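Local coordinates for Bpsl2520 (Burkholderia pseudomallei K96243, PDB 6F03), which is of unknown function but is a secreted antigen of the DUF2059 family, an almost wholly helical protein that pairs with a second copy in the crystal, at residues Q69-V74 and K107-A112; A36-D41 and Q129-A134; L50-A55 and F148-T153. All coordinates share one frame; numbering follows the deposited sequence.

Interaction 1. Residues Q69-V74 and K107-A112; sequences QSKQLV and KLVDGA
Lys-71 and Val-74, one turn apart on helix 55-84, carry most of that helix's side of this contact, and both work against the last turn of helix 90-111 and Ala-112 just beyond it. The lysine does the polar work. Its chain is nearly straight out to CE, then bends at the last torsion (chi4 -42°), which turns the ammonium back over the neighbouring backbone. There NZ gives two hydrogen bonds, one to Val-109 O at 3.0 Å and one to Ala-112 O at 3.2 Å. The first points almost straight at the end of the Val-109 carbonyl, with a C=O...N angle of 162°; the second meets a lone pair of Ala-112 O in the plane of its carbonyl. Two carbonyls near the C-terminal end of a helix, where the helix dipole should be negative, are thus gathered by one positive group. Glu-67 on the same helix adds a long, weak ion pair to NZ. On the way, Lys-71 CG passes 3.5 Å from Val-109 O, its chain running about at right angles to the Val-109 side chain.

Val-74 supplies the apolar half. CG1, set trans to the backbone nitrogen, lies 3.5 Å from Leu-108 CB, while CG2 points toward the end of helix 90-111 and meets Ala-112 CB at 3.9 Å. The branch point between them, Val-74 CB, packs at 3.8 Å on Val-109 CG2. The second subunit covers this layer: its Thr-184 rests on Val-74 and Ala-112, and its Gln-187 on Leu-108. Over these short segments the axes approach to 8.4 Å and run at 164°, nearly antiparallel, so helices 55-84 and 90-111, consecutive in the chain, pair here as the two arms of an antiparallel helical hairpin.

Interaction 2. Residues A36-D41 and Q129-A134; sequences APIDAD and QYDAYA
An extended N-terminal arm, running up to the start of helix 40-52, lies against helix 119-136 and fastens there through Ile-38, which reaches onto Tyr-130, Asp-131 and Ala-134. Ile-38 is the one residue of the arm with a substantial area buried by the helix. Its CG1 branch stands beside the backbone N (chi1 -55°) and continues extended to CD1 (chi2 166°), which carries the methyl outward to the helix surface. CG1 itself packs on Ala-134 CB at 4.0 Å. Further out, CD1 sits 3.9 Å from Tyr-130 CB and equally 3.9 Å from Asp-131 OD1, so the methyl touches the root of the tyrosine and the near oxygen of the carboxylate together. It comes to the Tyr-130 ring obliquely, and the two side chains cross at about a right angle.

Those three helix residues, at i, i+1 and i+4, form a patch one turn long, with Ala-134 CB as the small side chain beneath CG1; this is hydrophobic packing of a chain arm on a helix that belongs to the DUF2059 region. Just after Ile-38, Asp-39 takes the N-cap position of helix 40-52, its OD2 accepting from Lys-42 N. Helix 40-52 touches the same neighbour further on: Lys-42 NZ bonds to Ala-134 O, Lys-43 makes a cation-pi contact with the Tyr-130 ring, and Ile-46 and Leu-50 touch the Tyr-130 side chain as well.

At the outer end the contact thins. Ala-36 O comes no nearer than 4.3 Å to Asp-131 OD1, an approach of two acceptors that makes no bond, and Ala-36 and Pro-37 are poorly ordered. On the helix, Tyr-133 OH bonds to Gln-161 NE2 of the second subunit.

Interaction 3. Residues L50-A55 and F148-T153; sequences LDAIDA and FYKSPT
Ile-53 pressed on the Tyr-149 ring is the tight part of this contact. Its CG2 methyl stands over one face, 3.4 Å from the ring centroid and 16° off the ring normal, a CH-pi contact; CG2 is 3.4 Å from Tyr-149 CD2, on the side toward which it is displaced. The chi1 of 65° wedges Ile-53 CG1 between backbone N and carbonyl carbon, and puts CG2 beside the N, facing the ring. Phe-148 CD2 lies above the other face, toward the rim. Beside this pairing of methyl and ring, Ala-52 CB fits against Tyr-149 CB at 4.0 Å and Lys-150 CG at 3.9 Å.

The outer side is far looser. Lys-150, bent at chi3 and chi4, brings NZ 4.0 Å from Asp-51 OD2, a long salt bridge, and a water joins the same two atoms through weak bonds only. An acetate ion, probably from the crystallisation liquor, lies about 3 Å from the Asp-51 side chain, nearest atoms.

Beyond the contact, Phe-148 stacks on Phe-148 of the second subunit. Ser-151 is the N-cap of helix 152-193, its OG bonding to Gly-154 N and donating to Phe-148 O. The C-terminal turns of helices 40-52 and 139-150 thus pack against each other, and the first is closed by a Schellman motif with Asp-54, at positive phi, as C-prime residue.

How the interactions relate
Interactions 2 and 3 share helix 40-52, one at its start and one at its end, and they touch: Tyr-130 CE1 is 3.3 Å from Leu-50 CD1, and Tyr-133 OH is 3.5 Å from Ile-53 CD1. Interaction 1 stands apart, its centre about 35 Å from that of interaction 3, across the centre of the chain. Interaction 2 is a surface contact of purely apolar and van der Waals character; interaction 3 is partly buried, aromatic inside and weakly ionic outside. Interaction 1, also partly buried, alone among the three has hydrogen bonds running directly between its segments. All three reach the second subunit.

Interaction 1. Residues Q69-V74 and K107-A112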
loop_
_atom_site.group_PDB
_atom_site.type_symbol
_atom_site.label_atom_id
_atom_site.label_comp_id
_atom_site.label_asym_id
_atom_site.label_seq_id
_atom_site.Cartn_x
_atom_site.Cartn_y
_atom_site.Cartn_z
ATOM N N GLN B 69 0.595 8.313 7.394
ATOM C CA GLN B 69 1.417 7.287 8.011
ATOM C C GLN B 69 2.012 7.783 9.317
ATOM O O GLN B 69 2.058 7.040 10.298
ATOM C CB GLN B 69 2.517 6.850 7.053
ATOM C CG GLN B 69 2.039 5.881 6.001
ATOM C CD GLN B 69 3.182 5.121 5.350
ATOM O OE1 GLN B 69 4.274 5.011 5.919
ATOM N NE2 GLN B 69 2.940 4.600 4.143
ATOM N N SER B 70 2.477 9.037 9.347
ATOM C CA SER B 70 2.975 9.612 10.595
ATOM C C SER B 70 1.891 9.617 11.668
ATOM O O SER B 70 2.145 9.228 12.808
ATOM C CB SER B 70 3.502 11.031 10.369
ATOM O OG SER B 70 4.579 11.031 9.455
ATOM N N LYS B 71 0.673 10.064 11.326
ATOM C CA LYS B 71 -0.395 10.080 12.322
ATOM C C LYS B 71 -0.685 8.680 12.844
ATOM O O LYS B 71 -1.018 8.516 14.026
ATOM C CB LYS B 71 -1.679 10.708 11.758
ATOM C CG LYS B 71 -1.543 12.178 11.370
ATOM C CD LYS B 71 -2.876 12.759 10.877
ATOM C CE LYS B 71 -2.733 14.185 10.327
ATOM N NZ LYS B 71 -1.849 15.106 11.118
ATOM N N GLN B 72 -0.541 7.655 11.998
ATOM C CA GLN B 72 -0.822 6.310 12.475
ATOM C C GLN B 72 0.267 5.775 13.393
ATOM O O GLN B 72 -0.010 4.861 14.172
ATOM C CB GLN B 72 -1.024 5.362 11.297
ATOM C CG GLN B 72 -2.387 5.534 10.667
ATOM C CD GLN B 72 -2.567 4.750 9.379
ATOM O OE1 GLN B 72 -3.615 4.844 8.742
ATOM N NE2 GLN B 72 -1.549 3.981 8.986
ATOM N N LEU B 73 1.471 6.358 13.364
ATOM C CA LEU B 73 2.552 5.932 14.245
ATOM C C LEU B 73 2.483 6.552 15.640
ATOM O O LEU B 73 3.266 6.150 16.506
ATOM C CB LEU B 73 3.915 6.265 13.622
ATOM C CG LEU B 73 4.454 5.307 12.560
ATOM C CD1 LEU B 73 5.730 5.857 11.928
ATOM C CD2 LEU B 73 4.703 3.940 13.180
ATOM N N VAL B 74 1.599 7.530 15.868
ATOM C CA VAL B 74 1.597 8.235 17.150
ATOM C C VAL B 74 1.440 7.280 18.325
ATOM O O VAL B 74 2.246 7.357 19.263
ATOM C CB VAL B 74 0.530 9.346 17.149
ATOM C CG1 VAL B 74 0.168 9.683 18.604
ATOM C CG2 VAL B 74 1.077 10.587 16.472
ATOM N N LYS B 107 -3.604 15.068 20.610
ATOM C CA LYS B 107 -2.723 16.215 20.410
ATOM C C LYS B 107 -1.508 15.848 19.557
ATOM O O LYS B 107 -1.045 16.660 18.743
ATOM C CB LYS B 107 -2.287 16.759 21.766
ATOM C CG LYS B 107 -1.305 17.917 21.736
ATOM C CD LYS B 107 -1.046 18.385 23.164
ATOM C CE LYS B 107 -0.092 19.565 23.242
ATOM N NZ LYS B 107 0.085 19.988 24.674
ATOM N N LEU B 108 -0.956 14.647 19.754
ATOM C CA LEU B 108 0.177 14.215 18.940
ATOM C C LEU B 108 -0.247 13.923 17.508
ATOM O O LEU B 108 0.462 14.278 16.563
ATOM C CB LEU B 108 0.838 12.984 19.558
ATOM C CG LEU B 108 1.626 13.188 20.848
ATOM C CD1 LEU B 108 2.132 11.861 21.356
ATOM C CD2 LEU B 108 2.794 14.127 20.593
ATOM N N VAL B 109 -1.385 13.246 17.342
ATOM C CA VAL B 109 -1.935 12.994 16.016
ATOM C C VAL B 109 -2.137 14.305 15.270
ATOM O O VAL B 109 -1.804 14.425 14.082
ATOM C CB VAL B 109 -3.249 12.201 16.127
ATOM C CG1 VAL B 109 -4.087 12.372 14.856
ATOM C CG2 VAL B 109 -2.944 10.726 16.372
ATOM N N ASP B 110 -2.692 15.309 15.956
ATOM C CA ASP B 110 -2.963 16.586 15.303
ATOM C C ASP B 110 -1.686 17.250 14.795
ATOM O O ASP B 110 -1.713 17.931 13.767
ATOM C CB ASP B 110 -3.705 17.519 16.265
ATOM C CG ASP B 110 -3.939 18.909 15.673
ATOM O OD1 ASP B 110 -4.856 19.078 14.829
ATOM O OD2 ASP B 110 -3.198 19.840 16.068
ATOM N N GLY B 111 -0.570 17.077 15.502
ATOM C CA GLY B 111 0.672 17.714 15.132
ATOM C C GLY B 111 1.652 16.854 14.359
ATOM O O GLY B 111 2.753 17.324 14.059
ATOM N N ALA B 112 1.296 15.615 14.028
ATOM C CA ALA B 112 2.251 14.692 13.430
ATOM C C ALA B 112 2.348 14.915 11.922
ATOM O O ALA B 112 1.356 15.234 11.262
ATOM C CB ALA B 112 1.849 13.249 13.724
#

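Interaction 2. Residues A36-D41 and Q129-A134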
loop_
_atom_site.group_PDB
_atom_site.type_symbol
_atom_site.label_atom_id
_atom_site.label_comp_id
_atom_site.label_asym_id
_atom_site.label_seq_id
_atom_site.Cartn_x
_atom_site.Cartn_y
_atom_site.Cartn_z
ATOM N N ALA B 36 22.457 11.631 -9.699
ATOM C CA ALA B 36 23.421 12.006 -10.730
ATOM C C ALA B 36 23.027 13.291 -11.455
ATOM O O ALA B 36 21.879 13.741 -11.388
ATOM C CB ALA B 36 23.570 10.877 -11.756
ATOM N N PRO B 37 23.981 13.891 -12.176
ATOM C CA PRO B 37 23.704 15.114 -12.953
ATOM C C PRO B 37 22.922 14.817 -14.228
ATOM O O PRO B 37 23.256 13.891 -14.969
ATOM C CB PRO B 37 25.103 15.666 -13.276
ATOM C CG PRO B 37 26.084 14.818 -12.523
ATOM C CD PRO B 37 25.408 13.525 -12.206
ATOM N N ILE B 38 21.821 15.540 -14.424
ATOM C CA ILE B 38 20.958 15.376 -15.596
ATOM C C ILE B 38 21.439 16.338 -16.681
ATOM O O ILE B 38 21.533 17.548 -16.447
ATOM C CB ILE B 38 19.485 15.650 -15.244
ATOM C CG1 ILE B 38 19.017 14.784 -14.069
ATOM C CG2 ILE B 38 18.586 15.429 -16.450
ATOM C CD1 ILE B 38 17.687 15.238 -13.467
ATOM N N ASP B 39 21.726 15.821 -17.875
ATOM C CA ASP B 39 22.146 16.722 -18.946
ATOM C C ASP B 39 20.984 17.625 -19.381
ATOM O O ASP B 39 19.810 17.345 -19.129
ATOM C CB ASP B 39 22.687 15.952 -20.153
ATOM C CG ASP B 39 21.664 15.033 -20.774
ATOM O OD1 ASP B 39 21.418 13.946 -20.216
ATOM O OD2 ASP B 39 21.106 15.399 -21.828
ATOM N N ALA B 40 21.330 18.712 -20.068
ATOM C CA ALA B 40 20.376 19.796 -20.272
ATOM C C ALA B 40 19.180 19.360 -21.121
ATOM O O ALA B 40 18.031 19.685 -20.795
ATOM C CB ALA B 40 21.083 20.993 -20.916
ATOM N N ASP B 41 19.422 18.604 -22.196
ATOM C CA ASP B 41 18.325 18.237 -23.081
ATOM C C ASP B 41 17.415 17.210 -22.427
ATOM O O ASP B 41 16.196 17.228 -22.648
ATOM C CB ASP B 41 18.867 17.708 -24.414
ATOM C CG ASP B 41 19.578 18.785 -25.217
ATOM O OD1 ASP B 41 19.206 19.976 -25.067
ATOM O OD2 ASP B 41 20.516 18.441 -25.981
ATOM N N GLN B 129 11.382 13.243 -8.377
ATOM C CA GLN B 129 10.745 12.807 -9.620
ATOM C C GLN B 129 11.681 12.967 -10.811
ATOM O O GLN B 129 11.787 12.058 -11.647
ATOM C CB GLN B 129 9.434 13.573 -9.846
ATOM C CG GLN B 129 8.322 13.211 -8.855
ATOM C CD GLN B 129 7.106 14.152 -8.948
ATOM O OE1 GLN B 129 7.258 15.369 -9.111
ATOM N NE2 GLN B 129 5.899 13.579 -8.864
ATOM N N TYR B 130 12.385 14.101 -10.911
ATOM C CA TYR B 130 13.369 14.237 -11.984
ATOM C C TYR B 130 14.359 13.083 -11.951
ATOM O O TYR B 130 14.618 12.435 -12.978
ATOM C CB TYR B 130 14.136 15.562 -11.872
ATOM C CG TYR B 130 13.490 16.738 -12.563
ATOM C CD1 TYR B 130 12.512 17.516 -11.917
ATOM C CD2 TYR B 130 13.853 17.080 -13.860
ATOM C CE1 TYR B 130 11.911 18.610 -12.559
ATOM C CE2 TYR B 130 13.261 18.157 -14.516
ATOM C CZ TYR B 130 12.293 18.915 -13.865
ATOM O OH TYR B 130 11.722 19.980 -14.529
ATOM N N ASP B 131 14.936 12.829 -10.769
ATOM C CA ASP B 131 15.970 11.803 -10.631
ATOM C C ASP B 131 15.421 10.421 -10.968
ATOM O O ASP B 131 16.066 9.647 -11.692
ATOM C CB ASP B 131 16.554 11.833 -9.212
ATOM C CG ASP B 131 17.388 13.096 -8.943
ATOM O OD1 ASP B 131 17.849 13.726 -9.929
ATOM O OD2 ASP B 131 17.562 13.474 -7.745
ATOM N N ALA B 132 14.213 10.102 -10.494
ATOM C CA ALA B 132 13.658 8.790 -10.814
ATOM C C ALA B 132 13.444 8.622 -12.328
ATOM O O ALA B 132 13.758 7.563 -12.889
ATOM C CB ALA B 132 12.346 8.575 -10.063
ATOM N N TYR B 133 12.900 9.643 -13.008
ATOM C CA TYR B 133 12.690 9.498 -14.450
ATOM C C TYR B 133 14.009 9.414 -15.201
ATOM O O TYR B 133 14.142 8.622 -16.135
ATOM C CB TYR B 133 11.833 10.639 -15.008
ATOM C CG TYR B 133 10.367 10.320 -14.853
ATOM C CD1 TYR B 133 9.724 9.469 -15.753
ATOM C CD2 TYR B 133 9.636 10.812 -13.762
ATOM C CE1 TYR B 133 8.376 9.146 -15.596
ATOM C CE2 TYR B 133 8.301 10.499 -13.590
ATOM C CZ TYR B 133 7.674 9.665 -14.505
ATOM O OH TYR B 133 6.350 9.338 -14.323
ATOM N N ALA B 134 14.999 10.215 -14.807
ATOM C CA ALA B 134 16.269 10.209 -15.524
ATOM C C ALA B 134 16.982 8.870 -15.390
ATOM O O ALA B 134 17.758 8.487 -16.274
ATOM C CB ALA B 134 17.161 11.345 -15.014
#

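Interaction 3. Residues L50-A55 and F148-T153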
loop_
_atom_site.group_PDB
_atom_site.type_symbol
_atom_site.label_atom_id
_atom_site.label_comp_id
_atom_site.label_asym_id
_atom_site.label_seq_id
_atom_site.Cartn_x
_atom_site.Cartn_y
_atom_site.Cartn_z
ATOM N N LEU B 50 6.861 15.932 -16.784
ATOM C CA LEU B 50 6.268 16.202 -15.472
ATOM C C LEU B 50 5.037 17.105 -15.582
ATOM O O LEU B 50 4.038 16.900 -14.881
ATOM C CB LEU B 50 7.318 16.828 -14.551
ATOM C CG LEU B 50 8.452 15.867 -14.122
ATOM C CD1 LEU B 50 9.463 16.560 -13.218
ATOM C CD2 LEU B 50 7.865 14.631 -13.454
ATOM N N ASP B 51 5.095 18.115 -16.446
ATOM C CA ASP B 51 3.924 18.957 -16.691
ATOM C C ASP B 51 2.751 18.145 -17.253
ATOM O O ASP B 51 1.599 18.333 -16.849
ATOM C CB ASP B 51 4.313 20.090 -17.643
ATOM C CG ASP B 51 3.172 21.034 -17.933
ATOM O OD1 ASP B 51 2.772 21.769 -16.994
ATOM O OD2 ASP B 51 2.688 21.048 -19.100
ATOM N N ALA B 52 3.025 17.227 -18.179
ATOM C CA ALA B 52 1.953 16.480 -18.829
ATOM C C ALA B 52 1.282 15.479 -17.888
ATOM O O ALA B 52 0.112 15.131 -18.093
ATOM C CB ALA B 52 2.495 15.756 -20.077
ATOM N N ILE B 53 1.992 14.963 -16.883
ATOM C CA ILE B 53 1.353 14.020 -15.969
ATOM C C ILE B 53 0.823 14.735 -14.728
ATOM O O ILE B 53 0.419 14.086 -13.756
ATOM C CB ILE B 53 2.323 12.889 -15.580
ATOM C CG1 ILE B 53 3.505 13.431 -14.768
ATOM C CG2 ILE B 53 2.836 12.166 -16.832
ATOM C CD1 ILE B 53 4.459 12.314 -14.222
ATOM N N ASP B 54 0.842 16.070 -14.734
ATOM C CA ASP B 54 0.496 16.870 -13.554
ATOM C C ASP B 54 1.279 16.396 -12.318
ATOM O O ASP B 54 0.717 15.994 -11.295
ATOM C CB ASP B 54 -1.020 16.841 -13.299
ATOM C CG ASP B 54 -1.469 17.854 -12.222
ATOM O OD1 ASP B 54 -0.653 18.717 -11.811
ATOM O OD2 ASP B 54 -2.647 17.777 -11.788
ATOM N N ALA B 55 2.606 16.476 -12.416
ATOM C CA ALA B 55 3.438 15.979 -11.323
ATOM C C ALA B 55 3.137 16.630 -9.968
ATOM O O ALA B 55 3.240 15.921 -8.955
ATOM C CB ALA B 55 4.918 16.150 -11.687
ATOM N N PHE B 148 2.534 10.400 -25.698
ATOM C CA PHE B 148 1.371 9.615 -25.300
ATOM C C PHE B 148 0.539 10.348 -24.239
ATOM O O PHE B 148 -0.695 10.371 -24.315
ATOM C CB PHE B 148 1.799 8.240 -24.815
ATOM C CG PHE B 148 0.718 7.502 -24.083
ATOM C CD1 PHE B 148 -0.348 6.959 -24.779
ATOM C CD2 PHE B 148 0.767 7.361 -22.695
ATOM C CE1 PHE B 148 -1.357 6.285 -24.114
ATOM C CE2 PHE B 148 -0.238 6.682 -22.010
ATOM C CZ PHE B 148 -1.304 6.144 -22.724
ATOM N N TYR B 149 1.190 10.966 -23.249
ATOM C CA TYR B 149 0.423 11.583 -22.159
ATOM C C TYR B 149 -0.378 12.800 -22.616
ATOM O O TYR B 149 -1.446 13.080 -22.054
ATOM C CB TYR B 149 1.339 11.990 -20.998
ATOM C CG TYR B 149 1.752 10.844 -20.109
ATOM C CD1 TYR B 149 0.792 10.039 -19.495
ATOM C CD2 TYR B 149 3.085 10.607 -19.815
ATOM C CE1 TYR B 149 1.156 8.996 -18.640
ATOM C CE2 TYR B 149 3.461 9.566 -18.961
ATOM C CZ TYR B 149 2.483 8.777 -18.385
ATOM O OH TYR B 149 2.827 7.767 -17.553
ATOM N N LYS B 150 0.123 13.545 -23.598
ATOM C CA LYS B 150 -0.620 14.659 -24.169
ATOM C C LYS B 150 -1.652 14.225 -25.209
ATOM O O LYS B 150 -2.506 15.029 -25.560
ATOM C CB LYS B 150 0.344 15.687 -24.782
ATOM C CG LYS B 150 1.215 16.344 -23.717
ATOM C CD LYS B 150 1.827 17.658 -24.167
ATOM C CE LYS B 150 1.043 18.870 -23.615
ATOM N NZ LYS B 150 1.084 18.986 -22.096
ATOM N N SER B 151 -1.631 12.986 -25.683
ATOM C CA SER B 151 -2.661 12.539 -26.613
ATOM C C SER B 151 -4.003 12.403 -25.896
ATOM O O SER B 151 -4.055 12.345 -24.666
ATOM C CB SER B 151 -2.264 11.211 -27.254
ATOM O OG SER B 151 -2.359 10.139 -26.330
ATOM N N PRO B 152 -5.112 12.386 -26.645
ATOM C CA PRO B 152 -6.425 12.244 -25.979
ATOM C C PRO B 152 -6.541 10.986 -25.133
ATOM O O PRO B 152 -7.141 11.024 -24.054
ATOM C CB PRO B 152 -7.418 12.203 -27.149
ATOM C CG PRO B 152 -6.698 12.930 -28.276
ATOM C CD PRO B 152 -5.229 12.621 -28.100
ATOM N N THR B 153 -6.012 9.858 -25.601
ATOM C CA THR B 153 -6.096 8.658 -24.779
ATOM C C THR B 153 -5.150 8.746 -23.580
ATOM O O THR B 153 -5.489 8.258 -22.498
ATOM C CB THR B 153 -5.845 7.413 -25.639
ATOM O OG1 THR B 153 -7.024 7.160 -26.413
ATOM C CG2 THR B 153 -5.540 6.176 -24.784
HETATM O O HOH W 1 4.348 19.208 -21.314
#